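Local coordinates for protein xylan esterase 1 (Thermoanaerobacterium sp. 'JW/SL YS485', PDB 3FCY) that probably removes acetyl groups from xylan, and perhaps from cephalosporin C, as an alpha/beta-hydrolase-fold esterase of carbohydrate esterase family 7, at residues Gly89-Ala97 and Gly146-Gly154; Leu111-Ser119 and Gly206-Cys217. One frame throughout, in Å; residues are numbered along the deposited sequence.

Interaction 1. Residues Gly89-Ala97 and Gly146-Gly154; sequences GVRGARIHA and GGQSQDVGG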
ATOM      1  N   GLY A  89      22.775  28.911 -22.733  1.00 24.63           N
ATOM      2  CA  GLY A  89      23.278  29.043 -21.376  1.00 23.85           C
ATOM      3  C   GLY A  89      24.709  28.544 -21.313  1.00 24.96           C
ATOM      4  O   GLY A  89      25.335  28.335 -22.351  1.00 21.67           O
ATOM      5  N   VAL A  90      25.234  28.345 -20.109  1.00 25.02           N
ATOM      6  CA  VAL A  90      26.602  27.869 -19.971  1.00 26.29           C
ATOM      7  C   VAL A  90      26.746  26.489 -20.607  1.00 27.51           C
ATOM      8  O   VAL A  90      25.781  25.729 -20.688  1.00 27.10           O
ATOM      9  CB  VAL A  90      27.041  27.802 -18.481  1.00 26.80           C
ATOM     10  CG1 VAL A  90      27.090  29.210 -17.890  1.00 26.61           C
ATOM     11  CG2 VAL A  90      26.086  26.917 -17.681  1.00 25.12           C
ATOM     12  N   ARG A  91      27.955  26.194 -21.070  1.00 27.32           N
ATOM     13  CA  ARG A  91      28.286  24.922 -21.705  1.00 28.25           C
ATOM     14  C   ARG A  91      27.574  24.718 -23.042  1.00 28.76           C
ATOM     15  O   ARG A  91      27.459  23.591 -23.529  1.00 28.66           O
ATOM     16  CB  ARG A  91      27.990  23.750 -20.750  1.00 26.76           C
ATOM     17  CG  ARG A  91      28.635  23.890 -19.365  1.00 27.31           C
ATOM     18  CD  ARG A  91      30.114  24.260 -19.464  1.00 27.70           C
ATOM     19  NE  ARG A  91      30.676  24.720 -18.190  1.00 27.81           N
ATOM     20  CZ  ARG A  91      30.999  23.928 -17.168  1.00 29.85           C
ATOM     21  NH1 ARG A  91      30.820  22.615 -17.251  1.00 28.76           N
ATOM     22  NH2 ARG A  91      31.510  24.452 -16.059  1.00 28.96           N
ATOM     23  N   GLY A  92      27.095  25.815 -23.625  1.00 27.60           N
ATOM     24  CA  GLY A  92      26.430  25.758 -24.916  1.00 26.66           C
ATOM     25  C   GLY A  92      25.025  25.184 -24.972  1.00 27.44           C
ATOM     26  O   GLY A  92      24.505  24.937 -26.058  1.00 28.08           O
ATOM     27  N   ALA A  93      24.399  24.976 -23.819  1.00 28.24           N
ATOM     28  CA  ALA A  93      23.048  24.417 -23.787  1.00 27.42           C
ATOM     29  C   ALA A  93      21.986  25.413 -24.258  1.00 27.64           C
ATOM     30  O   ALA A  93      21.953  26.558 -23.815  1.00 27.69           O
ATOM     31  CB  ALA A  93      22.717  23.931 -22.380  1.00 27.71           C
ATOM     32  N   ARG A  94      21.119  24.964 -25.158  1.00 25.79           N
ATOM     33  CA  ARG A  94      20.048  25.807 -25.673  1.00 27.70           C
ATOM     34  C   ARG A  94      18.877  25.680 -24.692  1.00 26.85           C
ATOM     35  O   ARG A  94      18.286  24.609 -24.559  1.00 27.42           O
ATOM     36  CB  ARG A  94      19.639  25.321 -27.068  1.00 27.36           C
ATOM     37  CG  ARG A  94      18.886  26.339 -27.901  1.00 30.55           C
ATOM     38  CD  ARG A  94      19.737  27.577 -28.195  1.00 29.02           C
ATOM     39  NE  ARG A  94      19.051  28.480 -29.112  1.00 26.90           N
ATOM     40  CZ  ARG A  94      19.301  29.782 -29.211  1.00 28.08           C
ATOM     41  NH1 ARG A  94      20.226  30.347 -28.446  1.00 24.73           N
ATOM     42  NH2 ARG A  94      18.616  30.522 -30.074  1.00 28.41           N
ATOM     43  N   ILE A  95      18.558  26.769 -23.996  1.00 27.08           N
ATOM     44  CA  ILE A  95      17.479  26.771 -23.008  1.00 26.53           C
ATOM     45  C   ILE A  95      16.171  27.302 -23.588  1.00 26.60           C
ATOM     46  O   ILE A  95      16.170  28.215 -24.419  1.00 27.37           O
ATOM     47  CB  ILE A  95      17.856  27.639 -21.782  1.00 26.71           C
ATOM     48  CG1 ILE A  95      19.270  27.292 -21.304  1.00 28.00           C
ATOM     49  CG2 ILE A  95      16.852  27.419 -20.653  1.00 25.71           C
ATOM     50  CD1 ILE A  95      19.458  25.837 -20.878  1.00 28.26           C
ATOM     51  N   HIS A  96      15.056  26.733 -23.144  1.00 26.21           N
ATOM     52  CA  HIS A  96      13.746  27.154 -23.623  1.00 26.30           C
ATOM     53  C   HIS A  96      12.843  27.674 -22.513  1.00 26.51           C
ATOM     54  O   HIS A  96      12.909  27.220 -21.370  1.00 24.51           O
ATOM     55  CB  HIS A  96      13.051  25.998 -24.353  1.00 28.09           C
ATOM     56  CG  HIS A  96      11.605  26.255 -24.658  1.00 31.82           C
ATOM     57  ND1 HIS A  96      10.596  25.985 -23.758  1.00 33.18           N
ATOM     58  CD2 HIS A  96      11.001  26.763 -25.758  1.00 31.76           C
ATOM     59  CE1 HIS A  96       9.433  26.314 -24.292  1.00 33.11           C
ATOM     60  NE2 HIS A  96       9.652  26.789 -25.505  1.00 33.78           N
ATOM     61  N   ALA A  97      12.004  28.641 -22.868  1.00 25.82           N
ATOM     62  CA  ALA A  97      11.056  29.227 -21.934  1.00 26.02           C
ATOM     63  C   ALA A  97       9.880  29.795 -22.709  1.00 26.48           C
ATOM     64  O   ALA A  97      10.049  30.326 -23.811  1.00 25.89           O
ATOM     65  CB  ALA A  97      11.721  30.342 -21.122  1.00 25.15           C
ATOM     66  N   GLY A 146      11.214  17.662 -18.222  1.00 21.38           N
ATOM     67  CA  GLY A 146      10.050  17.427 -19.063  1.00 22.82           C
ATOM     68  C   GLY A 146       9.780  18.391 -20.205  1.00 24.57           C
ATOM     69  O   GLY A 146       8.818  18.203 -20.953  1.00 23.37           O
ATOM     70  N   GLY A 147      10.624  19.408 -20.357  1.00 24.47           N
ATOM     71  CA  GLY A 147      10.403  20.391 -21.406  1.00 25.94           C
ATOM     72  C   GLY A 147      11.316  20.328 -22.614  1.00 25.52           C
ATOM     73  O   GLY A 147      11.723  19.248 -23.043  1.00 24.61           O
ATOM     74  N   GLN A 148      11.643  21.495 -23.162  1.00 26.42           N
ATOM     75  CA  GLN A 148      12.494  21.574 -24.342  1.00 27.54           C
ATOM     76  C   GLN A 148      13.874  22.180 -24.112  1.00 27.11           C
ATOM     77  O   GLN A 148      14.506  22.662 -25.053  1.00 27.13           O
ATOM     78  CB  GLN A 148      11.778  22.353 -25.444  1.00 31.17           C
ATOM     79  CG  GLN A 148      10.572  21.630 -26.011  1.00 38.58           C
ATOM     80  CD  GLN A 148      10.944  20.288 -26.612  1.00 44.27           C
ATOM     81  OE1 GLN A 148      11.783  20.212 -27.514  1.00 47.97           O
ATOM     82  NE2 GLN A 148      10.322  19.220 -26.115  1.00 47.05           N
ATOM     83  N   SER A 149      14.349  22.161 -22.871  1.00 24.24           N
ATOM     84  CA  SER A 149      15.672  22.705 -22.584  1.00 25.37           C
ATOM     85  C   SER A 149      16.710  21.596 -22.638  1.00 26.09           C
ATOM     86  O   SER A 149      16.486  20.482 -22.161  1.00 22.72           O
ATOM     87  CB  SER A 149      15.702  23.392 -21.218  1.00 24.15           C
ATOM     88  OG  SER A 149      14.984  24.614 -21.273  1.00 25.84           O
ATOM     89  N   GLN A 150      17.859  21.920 -23.216  1.00 27.22           N
ATOM     90  CA  GLN A 150      18.939  20.960 -23.386  1.00 28.59           C
ATOM     91  C   GLN A 150      19.927  20.800 -22.232  1.00 27.91           C
ATOM     92  O   GLN A 150      20.298  21.767 -21.565  1.00 27.59           O
ATOM     93  CB  GLN A 150      19.687  21.320 -24.677  1.00 30.27           C
ATOM     94  CG  GLN A 150      21.051  20.693 -24.871  1.00 33.14           C
ATOM     95  CD  GLN A 150      21.711  21.203 -26.147  1.00 36.59           C
ATOM     96  OE1 GLN A 150      21.536  22.364 -26.522  1.00 32.03           O
ATOM     97  NE2 GLN A 150      22.479  20.342 -26.811  1.00 37.36           N
ATOM     98  N   ASP A 151      20.320  19.550 -22.000  1.00 27.20           N
ATOM     99  CA  ASP A 151      21.317  19.180 -20.995  1.00 27.26           C
ATOM    100  C   ASP A 151      22.409  18.555 -21.855  1.00 28.23           C
ATOM    101  O   ASP A 151      22.253  17.431 -22.345  1.00 27.31           O
ATOM    102  CB  ASP A 151      20.764  18.139 -20.009  1.00 25.91           C
ATOM    103  CG  ASP A 151      21.842  17.560 -19.089  1.00 26.21           C
ATOM    104  OD1 ASP A 151      22.954  18.125 -19.022  1.00 25.99           O
ATOM    105  OD2 ASP A 151      21.572  16.541 -18.413  1.00 25.19           O
ATOM    106  N   VAL A 152      23.493  19.296 -22.067  1.00 27.63           N
ATOM    107  CA  VAL A 152      24.594  18.820 -22.897  1.00 27.56           C
ATOM    108  C   VAL A 152      25.366  17.674 -22.251  1.00 28.81           C
ATOM    109  O   VAL A 152      26.204  17.041 -22.894  1.00 30.47           O
ATOM    110  CB  VAL A 152      25.585  19.969 -23.235  1.00 27.13           C
ATOM    111  CG1 VAL A 152      24.879  21.037 -24.065  1.00 25.69           C
ATOM    112  CG2 VAL A 152      26.151  20.575 -21.960  1.00 24.96           C
ATOM    113  N   GLY A 153      25.075  17.406 -20.981  1.00 29.15           N
ATOM    114  CA  GLY A 153      25.754  16.331 -20.279  1.00 28.76           C
ATOM    115  C   GLY A 153      27.261  16.501 -20.242  1.00 29.93           C
ATOM    116  O   GLY A 153      27.769  17.594 -19.975  1.00 28.25           O
ATOM    117  N   GLY A 154      27.980  15.416 -20.507  1.00 30.00           N
ATOM    118  CA  GLY A 154      29.428  15.474 -20.492  1.00 30.11           C
ATOM    119  C   GLY A 154      29.972  15.395 -19.080  1.00 29.23           C
ATOM    120  O   GLY A 154      30.979  16.019 -18.758  1.00 30.71           O
TER
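Gln150 turns its CG away from its own backbone N (chi1 165°) and runs on extended, which carries its amide across to Arg94; Ser149, with OG beside its backbone N, presents that hydroxyl to His96. The two segments run antiparallel, and side chains do part of the work that main chain would do between strands. Gln150 OE1 receives the N-H of Arg94 at 3.0 Å in a nearly straight bond (167°), the donor a little off the carbonyl plane, while Gln150 N returns a 3.0 Å bond to Arg94 O. A leucine in place of Gln150 would offer no acceptor, and Arg94 N would probably be left without its mate. Ser149 OG accepts from His96 N at 2.8 Å and is also bonded to Asp141 O, so one small hydroxyl joins two backbones. In the alpha/beta-hydrolase sheet, strand 94-102 pairs with strand 136-140; the loop that follows the latter continues along the same strand towards its beginning, here by irregular bonding. Gln148 lays CB over one face of the His96 imidazole, 4.0 Å from His96 CG. That ring is held at both nitrogens, by Asp141 and Asp84, a setting that would probably favour its charged form. Farther along, Ala93 CB comes to 3.3 Å from Gln150 O, where its small size lets the loop come close. Val152 straddles the Arg91 carbonyl, CG2 lying 3.6 Å from Arg91 O, and rests CG1 on Ala93 CA at 3.9 Å. Arg91 sends its guanidinium elsewhere, to Glu60 and Asn174. Asp151 faces away from the strand and closes an Asx turn, OD1 accepting from Gly153 N; its OD2 bonds Thr159 of a second subunit.

Interaction 2. Residues Leu111-Ser119 and Gly206-Cys217; sequences LIRFHGYSS and GPSQGGGLSLAC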
ATOM      1  N   LEU A 111       6.930  38.405 -14.577  1.00 24.81           N
ATOM      2  CA  LEU A 111       6.992  37.286 -13.652  1.00 24.03           C
ATOM      3  C   LEU A 111       7.683  36.125 -14.354  1.00 22.86           C
ATOM      4  O   LEU A 111       7.379  35.827 -15.509  1.00 22.76           O
ATOM      5  CB  LEU A 111       5.584  36.856 -13.227  1.00 22.15           C
ATOM      6  CG  LEU A 111       5.485  35.524 -12.456  1.00 21.46           C
ATOM      7  CD1 LEU A 111       6.107  35.665 -11.072  1.00 21.57           C
ATOM      8  CD2 LEU A 111       4.023  35.116 -12.325  1.00 21.73           C
ATOM      9  N   ILE A 112       8.618  35.483 -13.662  1.00 22.54           N
ATOM     10  CA  ILE A 112       9.316  34.332 -14.220  1.00 22.55           C
ATOM     11  C   ILE A 112       8.967  33.111 -13.369  1.00 22.90           C
ATOM     12  O   ILE A 112       9.290  33.057 -12.180  1.00 22.51           O
ATOM     13  CB  ILE A 112      10.850  34.516 -14.205  1.00 22.99           C
ATOM     14  CG1 ILE A 112      11.237  35.809 -14.932  1.00 24.38           C
ATOM     15  CG2 ILE A 112      11.515  33.327 -14.898  1.00 22.88           C
ATOM     16  CD1 ILE A 112      12.730  36.136 -14.849  1.00 23.39           C
ATOM     17  N   ARG A 113       8.293  32.139 -13.975  1.00 21.25           N
ATOM     18  CA  ARG A 113       7.906  30.926 -13.262  1.00 21.62           C
ATOM     19  C   ARG A 113       8.884  29.783 -13.510  1.00 22.10           C
ATOM     20  O   ARG A 113       9.420  29.632 -14.611  1.00 21.63           O
ATOM     21  CB  ARG A 113       6.502  30.474 -13.686  1.00 20.82           C
ATOM     22  CG  ARG A 113       5.352  31.157 -12.969  1.00 21.19           C
ATOM     23  CD  ARG A 113       4.025  30.587 -13.467  1.00 23.34           C
ATOM     24  NE  ARG A 113       2.886  30.939 -12.620  1.00 24.61           N
ATOM     25  CZ  ARG A 113       2.695  30.476 -11.386  1.00 27.15           C
ATOM     26  NH1 ARG A 113       3.569  29.635 -10.843  1.00 26.31           N
ATOM     27  NH2 ARG A 113       1.619  30.839 -10.698  1.00 25.33           N
ATOM     28  N   PHE A 114       9.110  28.990 -12.469  1.00 22.36           N
ATOM     29  CA  PHE A 114       9.991  27.829 -12.534  1.00 22.42           C
ATOM     30  C   PHE A 114       9.142  26.625 -12.128  1.00 22.02           C
ATOM     31  O   PHE A 114       8.296  26.728 -11.238  1.00 23.53           O
ATOM     32  CB  PHE A 114      11.187  28.038 -11.605  1.00 21.90           C
ATOM     33  CG  PHE A 114      12.059  29.199 -12.014  1.00 23.90           C
ATOM     34  CD1 PHE A 114      12.677  29.210 -13.265  1.00 22.50           C
ATOM     35  CD2 PHE A 114      12.239  30.290 -11.166  1.00 22.70           C
ATOM     36  CE1 PHE A 114      13.464  30.292 -13.670  1.00 22.83           C
ATOM     37  CE2 PHE A 114      13.027  31.383 -11.560  1.00 24.06           C
ATOM     38  CZ  PHE A 114      13.638  31.383 -12.814  1.00 23.83           C
ATOM     39  N   HIS A 115       9.366  25.487 -12.777  1.00 22.40           N
ATOM     40  CA  HIS A 115       8.548  24.305 -12.527  1.00 22.39           C
ATOM     41  C   HIS A 115       9.094  23.228 -11.600  1.00 22.25           C
ATOM     42  O   HIS A 115      10.265  23.240 -11.210  1.00 22.32           O
ATOM     43  CB  HIS A 115       8.178  23.666 -13.867  1.00 21.87           C
ATOM     44  CG  HIS A 115       9.349  23.078 -14.595  1.00 22.88           C
ATOM     45  ND1 HIS A 115       9.987  21.932 -14.171  1.00 20.26           N
ATOM     46  CD2 HIS A 115      10.014  23.492 -15.701  1.00 21.73           C
ATOM     47  CE1 HIS A 115      10.996  21.666 -14.984  1.00 21.63           C
ATOM     48  NE2 HIS A 115      11.034  22.597 -15.921  1.00 22.12           N
ATOM     49  N   GLY A 116       8.210  22.288 -11.273  1.00 21.84           N
ATOM     50  CA  GLY A 116       8.546  21.183 -10.400  1.00 22.46           C
ATOM     51  C   GLY A 116       9.489  20.167 -11.025  1.00 22.73           C
ATOM     52  O   GLY A 116       9.686  20.133 -12.239  1.00 21.17           O
ATOM     53  N   TYR A 117      10.067  19.335 -10.167  1.00 22.11           N
ATOM     54  CA  TYR A 117      11.017  18.302 -10.561  1.00 22.12           C
ATOM     55  C   TYR A 117      10.425  17.312 -11.573  1.00 22.84           C
ATOM     56  O   TYR A 117       9.422  16.659 -11.292  1.00 21.87           O
ATOM     57  CB  TYR A 117      11.471  17.568  -9.296  1.00 22.68           C
ATOM     58  CG  TYR A 117      12.796  16.849  -9.389  1.00 23.37           C
ATOM     59  CD1 TYR A 117      13.758  17.222 -10.325  1.00 22.56           C
ATOM     60  CD2 TYR A 117      13.115  15.835  -8.481  1.00 22.43           C
ATOM     61  CE1 TYR A 117      15.011  16.602 -10.354  1.00 25.04           C
ATOM     62  CE2 TYR A 117      14.360  15.215  -8.499  1.00 24.28           C
ATOM     63  CZ  TYR A 117      15.304  15.600  -9.435  1.00 24.80           C
ATOM     64  OH  TYR A 117      16.535  14.982  -9.451  1.00 25.60           O
ATOM     65  N   SER A 118      11.059  17.220 -12.742  1.00 21.46           N
ATOM     66  CA  SER A 118      10.663  16.327 -13.834  1.00 22.96           C
ATOM     67  C   SER A 118       9.527  16.871 -14.701  1.00 23.10           C
ATOM     68  O   SER A 118       9.142  16.250 -15.696  1.00 22.21           O
ATOM     69  CB  SER A 118      10.271  14.935 -13.298  1.00 23.77           C
ATOM     70  OG  SER A 118       8.917  14.896 -12.879  1.00 25.00           O
ATOM     71  N   SER A 119       8.996  18.035 -14.337  1.00 21.83           N
ATOM     72  CA  SER A 119       7.904  18.627 -15.104  1.00 21.47           C
ATOM     73  C   SER A 119       8.445  19.576 -16.167  1.00 22.03           C
ATOM     74  O   SER A 119       9.567  19.414 -16.642  1.00 21.59           O
ATOM     75  CB  SER A 119       6.957  19.385 -14.170  1.00 23.87           C
ATOM     76  OG  SER A 119       5.795  19.806 -14.864  1.00 25.88           O
ATOM     77  N   GLY A 206       7.569  29.763  -8.007  1.00 22.92           N
ATOM     78  CA  GLY A 206       7.524  28.353  -8.330  1.00 21.73           C
ATOM     79  C   GLY A 206       7.327  27.457  -7.122  1.00 22.48           C
ATOM     80  O   GLY A 206       7.627  27.852  -5.988  1.00 20.29           O
ATOM     81  N   PRO A 207       6.790  26.244  -7.335  1.00 21.52           N
ATOM     82  CA  PRO A 207       6.560  25.292  -6.243  1.00 22.56           C
ATOM     83  C   PRO A 207       7.612  24.175  -6.254  1.00 22.11           C
ATOM     84  O   PRO A 207       8.094  23.782  -7.313  1.00 21.93           O
ATOM     85  CB  PRO A 207       5.166  24.769  -6.555  1.00 22.01           C
ATOM     86  CG  PRO A 207       5.240  24.618  -8.069  1.00 21.38           C
ATOM     87  CD  PRO A 207       5.986  25.883  -8.521  1.00 22.12           C
ATOM     88  N   SER A 208       7.957  23.665  -5.073  1.00 23.95           N
ATOM     89  CA  SER A 208       8.936  22.585  -4.950  1.00 22.40           C
ATOM     90  C   SER A 208      10.249  22.941  -5.651  1.00 20.71           C
ATOM     91  O   SER A 208      10.908  23.906  -5.260  1.00 20.20           O
ATOM     92  CB  SER A 208       8.352  21.289  -5.529  1.00 23.40           C
ATOM     93  OG  SER A 208       9.074  20.163  -5.059  1.00 26.78           O
ATOM     94  N   GLN A 209      10.644  22.172  -6.671  1.00 20.30           N
ATOM     95  CA  GLN A 209      11.886  22.485  -7.392  1.00 20.25           C
ATOM     96  C   GLN A 209      11.826  23.933  -7.875  1.00 20.25           C
ATOM     97  O   GLN A 209      12.816  24.659  -7.809  1.00 20.36           O
ATOM     98  CB  GLN A 209      12.091  21.574  -8.609  1.00 20.53           C
ATOM     99  CG  GLN A 209      13.356  21.932  -9.416  1.00 20.96           C
ATOM    100  CD  GLN A 209      13.495  21.153 -10.719  1.00 22.52           C
ATOM    101  OE1 GLN A 209      12.681  21.292 -11.634  1.00 22.35           O
ATOM    102  NE2 GLN A 209      14.531  20.330 -10.804  1.00 21.66           N
ATOM    103  N   GLY A 210      10.654  24.339  -8.361  1.00 20.49           N
ATOM    104  CA  GLY A 210      10.468  25.695  -8.846  1.00 21.24           C
ATOM    105  C   GLY A 210      10.630  26.714  -7.734  1.00 22.25           C
ATOM    106  O   GLY A 210      11.010  27.863  -7.977  1.00 20.91           O
ATOM    107  N   GLY A 211      10.328  26.293  -6.510  1.00 23.75           N
ATOM    108  CA  GLY A 211      10.470  27.177  -5.366  1.00 22.74           C
ATOM    109  C   GLY A 211      11.938  27.296  -5.002  1.00 23.48           C
ATOM    110  O   GLY A 211      12.391  28.341  -4.530  1.00 22.56           O
ATOM    111  N   GLY A 212      12.683  26.215  -5.219  1.00 20.30           N
ATOM    112  CA  GLY A 212      14.102  26.225  -4.925  1.00 21.14           C
ATOM    113  C   GLY A 212      14.820  27.068  -5.963  1.00 21.45           C
ATOM    114  O   GLY A 212      15.743  27.819  -5.646  1.00 21.61           O
ATOM    115  N   LEU A 213      14.385  26.937  -7.211  1.00 20.67           N
ATOM    116  CA  LEU A 213      14.954  27.692  -8.316  1.00 21.24           C
ATOM    117  C   LEU A 213      14.632  29.179  -8.185  1.00 22.70           C
ATOM    118  O   LEU A 213      15.410  30.026  -8.629  1.00 23.24           O
ATOM    119  CB  LEU A 213      14.416  27.168  -9.652  1.00 20.94           C
ATOM    120  CG  LEU A 213      14.877  25.763 -10.052  1.00 22.79           C
ATOM    121  CD1 LEU A 213      14.242  25.374 -11.381  1.00 23.89           C
ATOM    122  CD2 LEU A 213      16.399  25.733 -10.155  1.00 22.71           C
ATOM    123  N   SER A 214      13.477  29.495  -7.603  1.00 21.98           N
ATOM    124  CA  SER A 214      13.085  30.894  -7.410  1.00 22.87           C
ATOM    125  C   SER A 214      14.057  31.555  -6.441  1.00 21.99           C
ATOM    126  O   SER A 214      14.481  32.692  -6.651  1.00 23.21           O
ATOM    127  CB  SER A 214      11.661  30.991  -6.849  1.00 21.15           C
ATOM    128  OG  SER A 214      10.706  30.683  -7.844  1.00 22.59           O
ATOM    129  N   LEU A 215      14.406  30.837  -5.379  1.00 22.34           N
ATOM    130  CA  LEU A 215      15.341  31.352  -4.385  1.00 23.54           C
ATOM    131  C   LEU A 215      16.723  31.508  -5.015  1.00 23.98           C
ATOM    132  O   LEU A 215      17.380  32.535  -4.839  1.00 24.23           O
ATOM    133  CB  LEU A 215      15.422  30.403  -3.185  1.00 22.91           C
ATOM    134  CG  LEU A 215      14.148  30.210  -2.357  1.00 26.33           C
ATOM    135  CD1 LEU A 215      14.352  29.075  -1.368  1.00 23.37           C
ATOM    136  CD2 LEU A 215      13.792  31.504  -1.629  1.00 25.13           C
ATOM    137  N   ALA A 216      17.156  30.487  -5.751  1.00 23.64           N
ATOM    138  CA  ALA A 216      18.461  30.519  -6.406  1.00 25.28           C
ATOM    139  C   ALA A 216      18.546  31.687  -7.381  1.00 24.36           C
ATOM    140  O   ALA A 216      19.536  32.420  -7.411  1.00 25.38           O
ATOM    141  CB  ALA A 216      18.718  29.202  -7.145  1.00 23.58           C
ATOM    142  N   CYS A 217      17.500  31.855  -8.179  1.00 23.21           N
ATOM    143  CA  CYS A 217      17.450  32.929  -9.161  1.00 24.79           C
ATOM    144  C   CYS A 217      17.551  34.317  -8.521  1.00 25.73           C
ATOM    145  O   CYS A 217      18.335  35.161  -8.962  1.00 25.00           O
ATOM    146  CB  CYS A 217      16.151  32.834  -9.958  1.00 24.52           C
ATOM    147  SG  CYS A 217      15.924  34.170 -11.132  1.00 26.17           S
TER
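Phe114 and Gly210 mark where strand 111-114 passes helix 209-217, the two axes 7.7 Å apart at closest and 134° between their directions. Backbone meets backbone here: Phe114 O lies 3.4 Å from Gly206 CA and 3.4 Å from Gly210 CA, the latter a CA-H...O contact. A CB on either glycine would collide with that oxygen, which explains two glycines of the GxSxG nucleophile elbow, the sharp strand-to-helix turn. Ser208, the probable nucleophile, sits at its apex with positive phi, and its OG bonds His327, its probable charge-relay partner. Phe114 carries CG beside its backbone N (chi1 -64°), laying the ring along the helix. Its CB packs on Leu213 CB at 3.9 Å, Ser214 OG approaches CD2 at the ring edge, in plane, at 3.7 Å, and Cys217 CB reaches CE2 at 3.8 Å, with the sulfur also at the edge. A flat, apolar ring suits this strip, where the CB atoms of Leu213 and Cys217 and the small Ser214 face it. Ser214 OG is bonded to Gly210 O at 2.8 Å, and Ser214 N reaches the same oxygen from the opposite face of its plane. His115 ND1 donates in its ring plane to Gly116 O at 2.7 Å; Ser119 N approaches that oxygen from the other face and closes a type II turn. NE2 bonds Val142 N, so both imidazole nitrogens are gripped, fixing the loop of Tyr117, a probable substrate-binding residue. Gln209 sends its extended chain alongside His115 and, at about a right angle, across Tyr117, whose OH bonds Glu252. The contact brings the backbone N-H groups of Tyr117 and Gln209 together beside Ser208, where, as in other family 7 esterases, they probably form the oxyanion hole that would stabilise the tetrahedral intermediate.

From the N terminus, the chain enters at 89-97, starts strand 94-102 and goes straight on to strand 108-114, whose last residues open segment 111-119. Only after strand 136-140, which slots between those two in the sheet, does 146-154 come back to close the loop of interaction 1. Segment 206-217 then closes interaction 2, after helix 176-192 has been made, so the two loops cross. Interaction 1 holds a loop to the antiparallel part of the sheet; interaction 2 joins its parallel centre to the nucleophile elbow. They touch through Gly146 N and Ser119 O, 2.9 Å apart in a probable hydrogen bond, and both reach a second subunit.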